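Local coordinates for hypothetical protein SMU.776 (PDB 2B78) that is of unconfirmed function but probably binds RNA and transfers methyl groups from S-adenosyl-L-methionine, at residues L206-A212 / A229-A235; V136-R140 / H164-Q168; D32-V36 / S126-Q130; K353-L357 / F381-V385; R16-L20 / N369-E373. All coordinates share one frame; numbering follows the deposited sequence.

Contacts 1 and 4 lie in the Rossmann-like methyltransferase part, their centres about 19 Å apart. Contact 1 is partly buried and joins two helix ends through alanines, glycines and one water. Contact 4 is a surface contact that pairs two strands by regular backbone bonds, with aromatic side chains added. Contacts 2 and 3 are about 20 Å apart, centre to centre, and use the successive helices 132-142 and 126-130. Contact 2 is partly buried and rests on an arginine-tyrosine stack. Contact 3, at the surface, joins an asparagine amide to serine and glutamine, beside a phenylalanine. Contact 5 is partly buried, links two loops far apart in sequence, and relies on an asparagine and waters.

Contact 1: residues L206-A212 / A229-A235; sequences LINGSAA and AAAMGGA
Two helix ends meet with their backbones almost touching: the CA atoms of Ile-207 and Gly-233 are 3.9 Å apart. Both helices finish in Schellman motifs, with Gly-209 and Gly-234 as the C-prime residues at positive phi. The lack of a side chain at Gly-233 allows this approach. Its CA gives a nearly straight CA-H...O contact to Leu-206 O at 3.4 Å (173° at the hydrogen). Water 1 sits between the two ends. It donates to Leu-206 O at 2.7 Å, accepts from Ala-211 N, and donates weakly to Gly-233 O. Leu-206 and Ile-207 bring the bulk, and the other helix meets them with alanines. Leu-206 CB meets Ala-229 CB at 3.9 Å, and its CD2 branch reaches Ala-230 CB. Ile-207 CG1, beside the backbone N (chi1 -65°), rests 3.5 Å from Ala-229 O and 3.7 Å from Ala-229 CB. Farther along, Ala-211 O takes a CA-H...O contact from Ala-235 CA at 3.2 Å. The two segments end helices 200-210 and 225-232 of the methyltransferase fold. Leu-206 and Ala-211 pack on Ile-290 and Ile-288 of strand 286-291, while Ile-207 and Ala-229 both touch Tyr-183 of strand 181-185.

Contact 2: residues V136-R140 / H164-Q168; sequences VAAFR and HLYGQ
Arg-140 of helix 132-142 lies along the ring of Tyr-166, which with Leu-165 forms a classic beta bulge facing Ala-149. Strand 162-165 is at the edge of a mixed sheet, so the contact ties a helix to that edge. From CB, the arginine chain starts with CG beside the backbone N (chi1 -66°). CG lies over one face of the ring, 3.4 Å from Tyr-166 CZ. CD comes next and makes a CH-pi contact, 3.5 Å from the ring centroid. The chain bends at chi3 (79°), which keeps the guanidinium over the same ring. NE is 3.5 Å from Tyr-166 CD1. CZ is 4.1 Å from the ring centroid, a cation-pi contact, and the two planes are only 8° apart in a flat stack. NH1 ends near Tyr-166 CB, and NH2 near Tyr-166 CD1. Val-136 fills in alongside: CG1 meets Tyr-166 CD2 at 3.4 Å, and CG2 meets Leu-165 CD2 tip to tip. Phe-139 stacks on Tyr-143 and meets Phe-121 edge-to-face. At the far end of the tyrosine, Tyr-166 OH lies at the edge of the Phe-139 ring, near its plane, 3.6 Å from Phe-139 CD2.

Contact 3: residues D32-V36 / S126-Q130; sequences DNQVV and SFVYQ
Asn-33 and Ser-126 meet through two particular side-chain rotations. The asparagine chi1 of -93° carries its amide to the helix, although its CB does not point there. Ser-126 OG sits between the backbone N and the carbonyl carbon (chi1 58°), where it can receive the asparagine. The amide nitrogen then serves two acceptors. Asn-33 ND2 donates to Ser-126 OG at 2.9 Å, a bent bond tilted somewhat from the amide plane. It also donates to Gln-130 OE1 at 3.1 Å, with an N-H...O angle of 150°. This second acceptor lies in the asparagine amide plane, but the donor stands above the carbonyl plane of the glutamine. The two amides are well out of parallel. At the other end of the asparagine amide, OD1 is hydrogen-bonded to Ser-52 OG. Bonds to these two serines probably fix its rotation. A water joins the same residues a second time: water 2 donates to Asn-33 O at 2.9 Å and accepts from Gln-130 NE2. Beside this polar group lies an apolar one. Phe-127 CZ meets Val-35 CG2 at 3.8 Å, and the ring also runs obliquely past the peptide between Asn-33 and Gln-34. That peptide belongs to a G1 beta bulge, where both residues face Leu-51. The contact joins the start of strand 34-39 of the PUA-like domain, and the residue leading into it, to the short helix 126-130, which follows strand 118-123 of the next sheet. Strand 45-54 also takes part: Phe-127 stacks on Tyr-50, and Ser-52 OG bonds to Phe-127 N.

Contact 4: residues K353-L357 / F381-V385; sequences KHTYL and FTIKV
Tyr-356 and Phe-381 form a T-shaped pair, with the tyrosine edge turned to the phenylalanine face. The centroids are 5.2 Å apart and the planes meet at 72°. Tyr-356 CG is beside the backbone N (chi1 -76°), and this runs the ring alongside Ile-383. Tyr-356 CE1 touches Ile-383 CD1 at 3.5 Å. Isoleucine and tyrosine run abreast from neighbouring strands. With chi1 at -53°, Ile-383 CG2 is anti to the backbone N and packs on His-354 CB at 3.8 Å. The CG2 methyl also lies at the edge of the imidazole, near its plane. The polar ends of His-354 and Tyr-356 share one partner, because NE2 and OH both bond to Glu-346 OE2 of helix 338-349. These contacts sit on an antiparallel ladder between strands 355-360 and 379-384, at one edge of the seven-stranded sheet of the methyltransferase fold. Thr-355 and Lys-384 are a hydrogen-bonded pair: Thr-355 N to Lys-384 O and Lys-384 N to Thr-355 O are both 2.9 Å. Tyr-356 and Ile-383 are the non-hydrogen-bonded pair. Leu-357 N continues the ladder to Thr-382 O at 2.8 Å. Leu-357 CD1 reaches over to Lys-384 CB at 4.0 Å, and both side chains touch Leu-326. Past the paired strands, water 3 donates to Lys-353 O and to Val-385 O of the C-terminal carboxylate, 2.7 Å from the latter.

Contact 5: residues R16-L20 / N369-E373; sequences RGVQL and NVQDE
Arg-16 lays its backbone carbonyl against the side chain of Gln-371, with Arg-16 O 3.1 Å from Gln-371 CG. Its guanidinium bonds weakly through NH1 to water 4, which lies at the edge of the group and in its plane. The same water donates to Gln-371 O at 2.9 Å, so it bridges the two loops. Gly-17 follows, at positive phi, in a Schellman motif that ends helix 8-16. Having no side chain, it leaves space for Gln-371 beside it. Gly-17 O takes the direct bond of the contact, from Asn-369 ND2 at 3.1 Å. This bond is almost straight (172°), and it lies in both the carbonyl plane and the asparagine amide plane. Asn-369 CG is anti to the backbone N (chi1 176°), which extends the amide out to that carbonyl. The same residue opens a type I beta turn, closed by Asp-372 N to Asn-369 O, and an Asx turn, in which Asn-369 OD1 accepts from Gln-371 N at 3.1 Å. The amide is thus used at both ends, one binding the partner loop and the other its own turn. The contact joins the PUA-like domain to the methyltransferase part. Val-18 then splits its methyls: CG2 lies 3.6 Å from Gln-371 O, and CG1 lies near Asp-372 OD2. The Gln-19 amide passes Asn-369 obliquely, their planes 41° apart. At Leu-20, the backbone N donates to water 5, which also accepts from Asn-369 ND2 and donates to Asp-372 OD2 at 2.8 Å. The other carboxylate oxygen, Asp-372 OD1, bonds to Ser-374 OG.

Contact 1: residues L206-A212 / A229-A235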
# COMPACT_ATOMS: atom_id res chain seq x y z
N LEU A 206 -12.15 11.65 -5.46
CA LEU A 206 -13.35 11.81 -4.65
C LEU A 206 -13.47 13.24 -4.15
O LEU A 206 -14.54 13.85 -4.21
CB LEU A 206 -13.29 10.82 -3.47
CG LEU A 206 -13.51 9.36 -3.88
CD1 LEU A 206 -13.05 8.38 -2.80
CD2 LEU A 206 -15.01 9.16 -4.17
N ILE A 207 -12.36 13.79 -3.67
CA ILE A 207 -12.35 15.17 -3.18
C ILE A 207 -12.66 16.10 -4.32
O ILE A 207 -13.26 17.16 -4.12
CB ILE A 207 -10.98 15.54 -2.60
CG1 ILE A 207 -10.72 14.66 -1.38
CG2 ILE A 207 -10.93 17.03 -2.26
CD1 ILE A 207 -9.31 14.73 -0.87
N ASN A 208 -12.26 15.70 -5.51
CA ASN A 208 -12.48 16.47 -6.72
C ASN A 208 -13.95 16.56 -7.18
O ASN A 208 -14.32 17.44 -7.95
CB ASN A 208 -11.63 15.88 -7.83
CG ASN A 208 -10.72 16.88 -8.43
OD1 ASN A 208 -11.18 17.95 -8.86
ND2 ASN A 208 -9.42 16.57 -8.48
N GLY A 209 -14.77 15.63 -6.69
CA GLY A 209 -16.17 15.65 -7.05
C GLY A 209 -16.70 14.41 -7.77
O GLY A 209 -17.81 14.44 -8.31
N SER A 210 -15.94 13.32 -7.75
CA SER A 210 -16.38 12.11 -8.43
C SER A 210 -17.70 11.60 -7.84
O SER A 210 -18.47 10.96 -8.54
CB SER A 210 -15.31 11.02 -8.34
OG SER A 210 -15.18 10.50 -7.03
N ALA A 211 -17.96 11.90 -6.57
CA ALA A 211 -19.19 11.47 -5.91
C ALA A 211 -20.09 12.65 -5.53
O ALA A 211 -20.97 12.53 -4.67
CB ALA A 211 -18.85 10.65 -4.65
N ALA A 212 -19.88 13.80 -6.17
CA ALA A 212 -20.69 14.98 -5.88
C ALA A 212 -22.19 14.72 -6.02
O ALA A 212 -22.65 14.26 -7.07
CB ALA A 212 -20.28 16.15 -6.77
N ALA A 229 -13.02 11.83 2.15
CA ALA A 229 -12.62 12.40 0.86
C ALA A 229 -13.87 12.72 0.04
O ALA A 229 -14.04 13.82 -0.50
CB ALA A 229 -11.73 11.41 0.10
N ALA A 230 -14.76 11.74 -0.05
CA ALA A 230 -16.01 11.93 -0.79
C ALA A 230 -16.84 13.06 -0.18
O ALA A 230 -17.44 13.86 -0.91
CB ALA A 230 -16.80 10.63 -0.78
N ALA A 231 -16.86 13.15 1.14
CA ALA A 231 -17.61 14.20 1.83
C ALA A 231 -17.07 15.58 1.45
O ALA A 231 -17.85 16.53 1.25
CB ALA A 231 -17.51 13.99 3.35
N MET A 232 -15.75 15.70 1.37
CA MET A 232 -15.10 16.96 1.01
C MET A 232 -15.32 17.30 -0.46
O MET A 232 -15.08 18.43 -0.89
CB MET A 232 -13.60 16.90 1.31
CG MET A 232 -13.25 16.91 2.80
SD MET A 232 -13.95 18.32 3.68
CE MET A 232 -13.02 19.68 2.93
N GLY A 233 -15.75 16.30 -1.22
CA GLY A 233 -16.01 16.47 -2.64
C GLY A 233 -17.50 16.61 -2.90
O GLY A 233 -17.96 16.40 -4.02
N GLY A 234 -18.25 16.90 -1.85
CA GLY A 234 -19.68 17.11 -2.00
C GLY A 234 -20.62 15.93 -2.07
O GLY A 234 -21.73 16.07 -2.60
N ALA A 235 -20.21 14.77 -1.57
CA ALA A 235 -21.09 13.61 -1.62
C ALA A 235 -22.37 13.91 -0.84
O ALA A 235 -22.36 14.63 0.17
CB ALA A 235 -20.39 12.38 -1.03
O HOH W 1 -17.25 13.60 -4.40

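Contact 2: residues V136-R140 / H164-Q168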
# COMPACT_ATOMS: atom_id res chain seq x y z
N VAL A 136 19.69 3.18 9.10
CA VAL A 136 19.14 4.36 9.74
C VAL A 136 20.17 5.48 9.80
O VAL A 136 19.86 6.64 9.51
CB VAL A 136 18.63 4.03 11.17
CG1 VAL A 136 18.12 5.29 11.84
CG2 VAL A 136 17.51 3.01 11.09
N ALA A 137 21.40 5.13 10.17
CA ALA A 137 22.49 6.10 10.25
C ALA A 137 22.63 6.83 8.91
O ALA A 137 22.77 8.06 8.87
CB ALA A 137 23.79 5.38 10.60
N ALA A 138 22.60 6.07 7.82
CA ALA A 138 22.71 6.64 6.48
C ALA A 138 21.52 7.54 6.18
O ALA A 138 21.68 8.60 5.56
CB ALA A 138 22.78 5.52 5.45
N PHE A 139 20.33 7.12 6.60
CA PHE A 139 19.12 7.91 6.35
C PHE A 139 19.18 9.25 7.09
O PHE A 139 18.87 10.30 6.51
CB PHE A 139 17.86 7.15 6.79
CG PHE A 139 16.58 7.91 6.53
CD1 PHE A 139 15.94 7.80 5.30
CD2 PHE A 139 16.05 8.76 7.49
CE1 PHE A 139 14.77 8.54 5.04
CE2 PHE A 139 14.89 9.49 7.24
CZ PHE A 139 14.25 9.38 6.01
N ARG A 140 19.56 9.22 8.36
CA ARG A 140 19.62 10.45 9.13
C ARG A 140 20.57 11.48 8.54
O ARG A 140 20.36 12.68 8.71
CB ARG A 140 19.99 10.15 10.59
CG ARG A 140 18.92 9.35 11.32
CD ARG A 140 19.28 9.10 12.78
NE ARG A 140 19.02 10.25 13.64
CZ ARG A 140 19.26 10.27 14.95
NH1 ARG A 140 19.75 9.19 15.54
NH2 ARG A 140 19.00 11.35 15.67
N HIS A 164 9.35 3.12 18.83
CA HIS A 164 9.95 4.42 18.59
C HIS A 164 11.38 4.07 18.19
O HIS A 164 11.98 3.17 18.79
CB HIS A 164 9.92 5.26 19.86
CG HIS A 164 10.66 6.56 19.75
ND1 HIS A 164 10.36 7.50 18.79
CD2 HIS A 164 11.70 7.06 20.45
CE1 HIS A 164 11.19 8.52 18.90
NE2 HIS A 164 12.01 8.28 19.90
N LEU A 165 11.92 4.75 17.17
CA LEU A 165 13.27 4.45 16.68
C LEU A 165 14.35 5.45 17.05
O LEU A 165 15.41 5.07 17.56
CB LEU A 165 13.25 4.28 15.15
CG LEU A 165 14.58 3.83 14.52
CD1 LEU A 165 15.00 2.50 15.14
CD2 LEU A 165 14.43 3.70 13.01
N TYR A 166 14.11 6.73 16.77
CA TYR A 166 15.10 7.75 17.13
C TYR A 166 14.47 9.13 17.21
O TYR A 166 13.36 9.35 16.72
CB TYR A 166 16.28 7.76 16.14
CG TYR A 166 16.01 8.28 14.73
CD1 TYR A 166 15.66 9.61 14.51
CD2 TYR A 166 16.14 7.44 13.63
CE1 TYR A 166 15.45 10.09 13.21
CE2 TYR A 166 15.94 7.92 12.33
CZ TYR A 166 15.59 9.25 12.13
OH TYR A 166 15.40 9.73 10.86
N GLY A 167 15.17 10.06 17.85
CA GLY A 167 14.66 11.42 17.97
C GLY A 167 13.51 11.62 18.94
O GLY A 167 13.35 10.88 19.90
N GLN A 168 12.71 12.66 18.68
CA GLN A 168 11.57 12.99 19.52
C GLN A 168 10.43 11.99 19.34
O GLN A 168 10.38 11.25 18.36
CB GLN A 168 11.03 14.38 19.17
CG GLN A 168 11.82 15.56 19.73
CD GLN A 168 11.33 16.89 19.17
OE1 GLN A 168 10.12 17.13 19.08
NE2 GLN A 168 12.26 17.75 18.79

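Contact 3: residues D32-V36 / S126-Q130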
# COMPACT_ATOMS: atom_id res chain seq x y z
N ASP A 32 20.47 -18.71 3.58
CA ASP A 32 19.53 -17.70 4.05
C ASP A 32 20.21 -16.63 4.92
O ASP A 32 21.26 -16.87 5.51
CB ASP A 32 18.36 -18.34 4.81
CG ASP A 32 17.18 -17.40 4.95
OD1 ASP A 32 17.08 -16.44 4.14
OD2 ASP A 32 16.33 -17.61 5.85
N ASN A 33 19.60 -15.45 4.96
CA ASN A 33 20.09 -14.31 5.73
C ASN A 33 21.59 -14.05 5.62
O ASN A 33 22.34 -14.22 6.58
CB ASN A 33 19.70 -14.46 7.20
CG ASN A 33 18.40 -13.75 7.52
OD1 ASN A 33 17.35 -14.07 6.96
ND2 ASN A 33 18.46 -12.78 8.43
N GLN A 34 22.01 -13.61 4.45
CA GLN A 34 23.41 -13.31 4.21
C GLN A 34 23.54 -12.73 2.82
O GLN A 34 22.65 -12.90 1.98
CB GLN A 34 24.26 -14.58 4.33
CG GLN A 34 23.86 -15.70 3.38
CD GLN A 34 24.69 -16.97 3.58
OE1 GLN A 34 25.90 -16.99 3.33
NE2 GLN A 34 24.04 -18.03 4.04
N VAL A 35 24.64 -12.03 2.58
CA VAL A 35 24.91 -11.46 1.27
C VAL A 35 25.53 -12.57 0.44
O VAL A 35 26.32 -13.37 0.95
CB VAL A 35 25.90 -10.28 1.37
CG1 VAL A 35 26.24 -9.75 -0.01
CG2 VAL A 35 25.29 -9.17 2.22
N VAL A 36 25.16 -12.65 -0.84
CA VAL A 36 25.72 -13.68 -1.71
C VAL A 36 26.06 -13.05 -3.04
O VAL A 36 25.71 -11.89 -3.29
CB VAL A 36 24.73 -14.85 -1.95
CG1 VAL A 36 24.33 -15.49 -0.61
CG2 VAL A 36 23.49 -14.35 -2.69
N SER A 126 14.06 -10.35 8.15
CA SER A 126 15.04 -10.35 9.23
C SER A 126 16.42 -9.82 8.86
O SER A 126 17.12 -9.25 9.71
CB SER A 126 15.17 -11.75 9.83
OG SER A 126 15.56 -12.69 8.84
N PHE A 127 16.82 -10.00 7.61
CA PHE A 127 18.14 -9.51 7.22
C PHE A 127 18.28 -7.99 7.32
O PHE A 127 19.22 -7.50 7.96
CB PHE A 127 18.50 -9.94 5.80
CG PHE A 127 19.88 -9.50 5.39
CD1 PHE A 127 21.01 -10.10 5.95
CD2 PHE A 127 20.04 -8.45 4.49
CE1 PHE A 127 22.29 -9.66 5.61
CE2 PHE A 127 21.31 -8.01 4.15
CZ PHE A 127 22.44 -8.61 4.71
N VAL A 128 17.39 -7.25 6.68
CA VAL A 128 17.49 -5.80 6.75
C VAL A 128 17.34 -5.35 8.19
O VAL A 128 17.95 -4.37 8.62
CB VAL A 128 16.44 -5.08 5.89
CG1 VAL A 128 16.69 -5.36 4.42
CG2 VAL A 128 15.05 -5.51 6.29
N TYR A 129 16.54 -6.08 8.95
CA TYR A 129 16.33 -5.73 10.35
C TYR A 129 17.65 -5.85 11.11
O TYR A 129 17.98 -4.99 11.91
CB TYR A 129 15.27 -6.64 10.97
CG TYR A 129 14.90 -6.25 12.38
CD1 TYR A 129 14.28 -5.02 12.63
CD2 TYR A 129 15.22 -7.07 13.46
CE1 TYR A 129 14.00 -4.61 13.93
CE2 TYR A 129 14.93 -6.67 14.77
CZ TYR A 129 14.32 -5.44 14.99
OH TYR A 129 14.05 -5.02 16.27
N GLN A 130 18.41 -6.90 10.84
CA GLN A 130 19.68 -7.07 11.55
C GLN A 130 20.72 -6.00 11.20
O GLN A 130 21.58 -5.68 12.03
CB GLN A 130 20.25 -8.48 11.32
CG GLN A 130 20.73 -8.76 9.91
CD GLN A 130 21.31 -10.15 9.77
OE1 GLN A 130 20.61 -11.15 9.95
NE2 GLN A 130 22.60 -10.23 9.47
O HOH W 2 24.22 -12.38 7.84

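Contact 4: residues K353-L357 / F381-V385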
# COMPACT_ATOMS: atom_id res chain seq x y z
N LYS A 353 -24.51 -5.85 -17.85
CA LYS A 353 -23.66 -4.94 -18.61
C LYS A 353 -22.93 -3.92 -17.75
O LYS A 353 -23.48 -3.42 -16.77
CB LYS A 353 -24.48 -4.23 -19.69
CG LYS A 353 -25.11 -5.19 -20.70
CD LYS A 353 -25.90 -4.46 -21.77
CE LYS A 353 -27.07 -3.67 -21.18
NZ LYS A 353 -27.87 -2.99 -22.24
N HIS A 354 -21.69 -3.62 -18.11
CA HIS A 354 -20.87 -2.66 -17.38
C HIS A 354 -19.71 -2.15 -18.24
O HIS A 354 -19.34 -2.77 -19.23
CB HIS A 354 -20.31 -3.29 -16.10
CG HIS A 354 -19.50 -4.52 -16.34
ND1 HIS A 354 -20.06 -5.73 -16.69
CD2 HIS A 354 -18.16 -4.73 -16.28
CE1 HIS A 354 -19.10 -6.63 -16.83
NE2 HIS A 354 -17.94 -6.05 -16.59
N THR A 355 -19.14 -1.01 -17.83
CA THR A 355 -18.04 -0.40 -18.56
C THR A 355 -16.90 -0.03 -17.61
O THR A 355 -17.15 0.55 -16.55
CB THR A 355 -18.50 0.89 -19.26
OG1 THR A 355 -19.70 0.63 -19.98
CG2 THR A 355 -17.42 1.39 -20.22
N TYR A 356 -15.67 -0.35 -17.98
CA TYR A 356 -14.53 0.01 -17.15
C TYR A 356 -14.13 1.44 -17.51
O TYR A 356 -13.70 1.71 -18.64
CB TYR A 356 -13.35 -0.93 -17.39
CG TYR A 356 -13.52 -2.27 -16.73
CD1 TYR A 356 -13.00 -2.52 -15.46
CD2 TYR A 356 -14.22 -3.30 -17.37
CE1 TYR A 356 -13.16 -3.76 -14.85
CE2 TYR A 356 -14.39 -4.54 -16.77
CZ TYR A 356 -13.86 -4.76 -15.51
OH TYR A 356 -14.04 -5.98 -14.91
N LEU A 357 -14.27 2.35 -16.56
CA LEU A 357 -13.93 3.74 -16.80
C LEU A 357 -12.46 4.02 -16.56
O LEU A 357 -11.87 4.88 -17.22
CB LEU A 357 -14.77 4.66 -15.91
CG LEU A 357 -16.29 4.66 -16.07
CD1 LEU A 357 -16.90 5.69 -15.13
CD2 LEU A 357 -16.66 4.98 -17.52
N PHE A 381 -10.14 -0.33 -9.88
CA PHE A 381 -10.97 -0.23 -11.07
C PHE A 381 -12.23 0.58 -10.80
O PHE A 381 -12.93 0.33 -9.82
CB PHE A 381 -11.40 -1.63 -11.53
CG PHE A 381 -10.38 -2.32 -12.39
CD1 PHE A 381 -10.04 -1.82 -13.64
CD2 PHE A 381 -9.79 -3.51 -11.96
CE1 PHE A 381 -9.13 -2.49 -14.46
CE2 PHE A 381 -8.87 -4.19 -12.77
CZ PHE A 381 -8.54 -3.67 -14.03
N THR A 382 -12.50 1.55 -11.66
CA THR A 382 -13.70 2.37 -11.53
C THR A 382 -14.59 1.85 -12.66
O THR A 382 -14.23 1.94 -13.83
CB THR A 382 -13.39 3.87 -11.73
OG1 THR A 382 -12.54 4.33 -10.68
CG2 THR A 382 -14.68 4.68 -11.71
N ILE A 383 -15.74 1.29 -12.28
CA ILE A 383 -16.68 0.70 -13.23
C ILE A 383 -18.08 1.28 -13.18
O ILE A 383 -18.66 1.44 -12.10
CB ILE A 383 -16.80 -0.82 -12.96
CG1 ILE A 383 -15.41 -1.45 -12.94
CG2 ILE A 383 -17.71 -1.46 -14.00
CD1 ILE A 383 -15.38 -2.83 -12.33
N LYS A 384 -18.64 1.59 -14.35
CA LYS A 384 -20.00 2.13 -14.43
C LYS A 384 -21.00 1.08 -14.90
O LYS A 384 -20.69 0.26 -15.76
CB LYS A 384 -20.06 3.32 -15.38
CG LYS A 384 -21.46 3.91 -15.45
CD LYS A 384 -21.54 5.12 -16.34
CE LYS A 384 -22.94 5.72 -16.27
NZ LYS A 384 -23.30 6.07 -14.87
N VAL A 385 -22.20 1.12 -14.34
CA VAL A 385 -23.25 0.17 -14.72
C VAL A 385 -24.41 0.90 -15.40
O VAL A 385 -25.15 0.25 -16.18
CB VAL A 385 -23.80 -0.60 -13.50
CG1 VAL A 385 -22.64 -1.09 -12.65
CG2 VAL A 385 -24.74 0.30 -12.70
OXT VAL A 385 -24.58 2.10 -15.15
O HOH W 3 -26.09 -2.28 -16.39

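Contact 5: residues R16-L20 / N369-E373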
# COMPACT_ATOMS: atom_id res chain seq x y z
N ARG A 16 17.28 -8.86 -16.90
CA ARG A 16 16.20 -7.98 -17.35
C ARG A 16 15.95 -6.84 -16.36
O ARG A 16 15.21 -5.90 -16.65
CB ARG A 16 14.92 -8.78 -17.53
CG ARG A 16 13.79 -8.05 -18.26
CD ARG A 16 12.49 -8.84 -18.10
NE ARG A 16 12.72 -10.27 -18.25
CZ ARG A 16 12.21 -11.20 -17.46
NH1 ARG A 16 11.43 -10.85 -16.45
NH2 ARG A 16 12.49 -12.47 -17.67
N GLY A 17 16.55 -6.94 -15.18
CA GLY A 17 16.37 -5.90 -14.18
C GLY A 17 15.41 -6.24 -13.06
O GLY A 17 15.00 -5.37 -12.29
N VAL A 18 15.04 -7.51 -12.94
CA VAL A 18 14.13 -7.92 -11.87
C VAL A 18 15.01 -8.07 -10.63
O VAL A 18 15.99 -8.82 -10.64
CB VAL A 18 13.43 -9.25 -12.21
CG1 VAL A 18 12.53 -9.68 -11.06
CG2 VAL A 18 12.59 -9.08 -13.47
N GLN A 19 14.66 -7.35 -9.57
CA GLN A 19 15.44 -7.39 -8.35
C GLN A 19 14.98 -8.44 -7.37
O GLN A 19 15.76 -8.95 -6.57
CB GLN A 19 15.42 -6.02 -7.67
CG GLN A 19 16.25 -4.96 -8.37
CD GLN A 19 15.99 -3.57 -7.80
OE1 GLN A 19 15.89 -3.40 -6.58
NE2 GLN A 19 15.89 -2.58 -8.68
N LEU A 20 13.69 -8.75 -7.42
CA LEU A 20 13.10 -9.75 -6.53
C LEU A 20 13.54 -11.17 -6.89
O LEU A 20 13.45 -11.58 -8.05
CB LEU A 20 11.57 -9.66 -6.60
CG LEU A 20 10.81 -10.80 -5.93
CD1 LEU A 20 11.13 -10.83 -4.45
CD2 LEU A 20 9.31 -10.60 -6.16
N ASN A 369 9.29 -0.93 -9.69
CA ASN A 369 10.44 -1.32 -10.49
C ASN A 369 9.80 -1.50 -11.87
O ASN A 369 8.96 -2.39 -12.05
CB ASN A 369 11.01 -2.64 -9.97
CG ASN A 369 12.15 -3.15 -10.82
OD1 ASN A 369 12.50 -2.55 -11.84
ND2 ASN A 369 12.74 -4.27 -10.41
N VAL A 370 10.17 -0.65 -12.83
CA VAL A 370 9.59 -0.71 -14.17
C VAL A 370 9.86 -2.02 -14.89
O VAL A 370 9.11 -2.39 -15.81
CB VAL A 370 10.07 0.47 -15.05
CG1 VAL A 370 9.32 1.75 -14.67
CG2 VAL A 370 11.57 0.67 -14.88
N GLN A 371 10.92 -2.71 -14.49
CA GLN A 371 11.28 -3.99 -15.08
C GLN A 371 10.51 -5.12 -14.41
O GLN A 371 10.65 -6.28 -14.78
CB GLN A 371 12.79 -4.24 -14.94
CG GLN A 371 13.65 -3.40 -15.86
CD GLN A 371 13.50 -1.91 -15.63
OE1 GLN A 371 13.86 -1.39 -14.56
NE2 GLN A 371 12.96 -1.20 -16.62
N ASP A 372 9.70 -4.78 -13.42
CA ASP A 372 8.92 -5.79 -12.70
C ASP A 372 7.56 -5.22 -12.33
O ASP A 372 7.35 -4.74 -11.22
CB ASP A 372 9.68 -6.22 -11.44
CG ASP A 372 9.02 -7.39 -10.75
OD1 ASP A 372 7.96 -7.84 -11.24
OD2 ASP A 372 9.57 -7.87 -9.73
N GLU A 373 6.62 -5.31 -13.27
CA GLU A 373 5.28 -4.77 -13.05
C GLU A 373 4.52 -5.41 -11.88
O GLU A 373 3.57 -4.82 -11.37
CB GLU A 373 4.45 -4.89 -14.33
CG GLU A 373 3.30 -3.88 -14.44
CD GLU A 373 3.76 -2.44 -14.21
OE1 GLU A 373 4.85 -2.08 -14.69
OE2 GLU A 373 3.02 -1.66 -13.56
O HOH W 4 9.47 -8.95 -14.85
O HOH W 5 11.96 -6.78 -8.81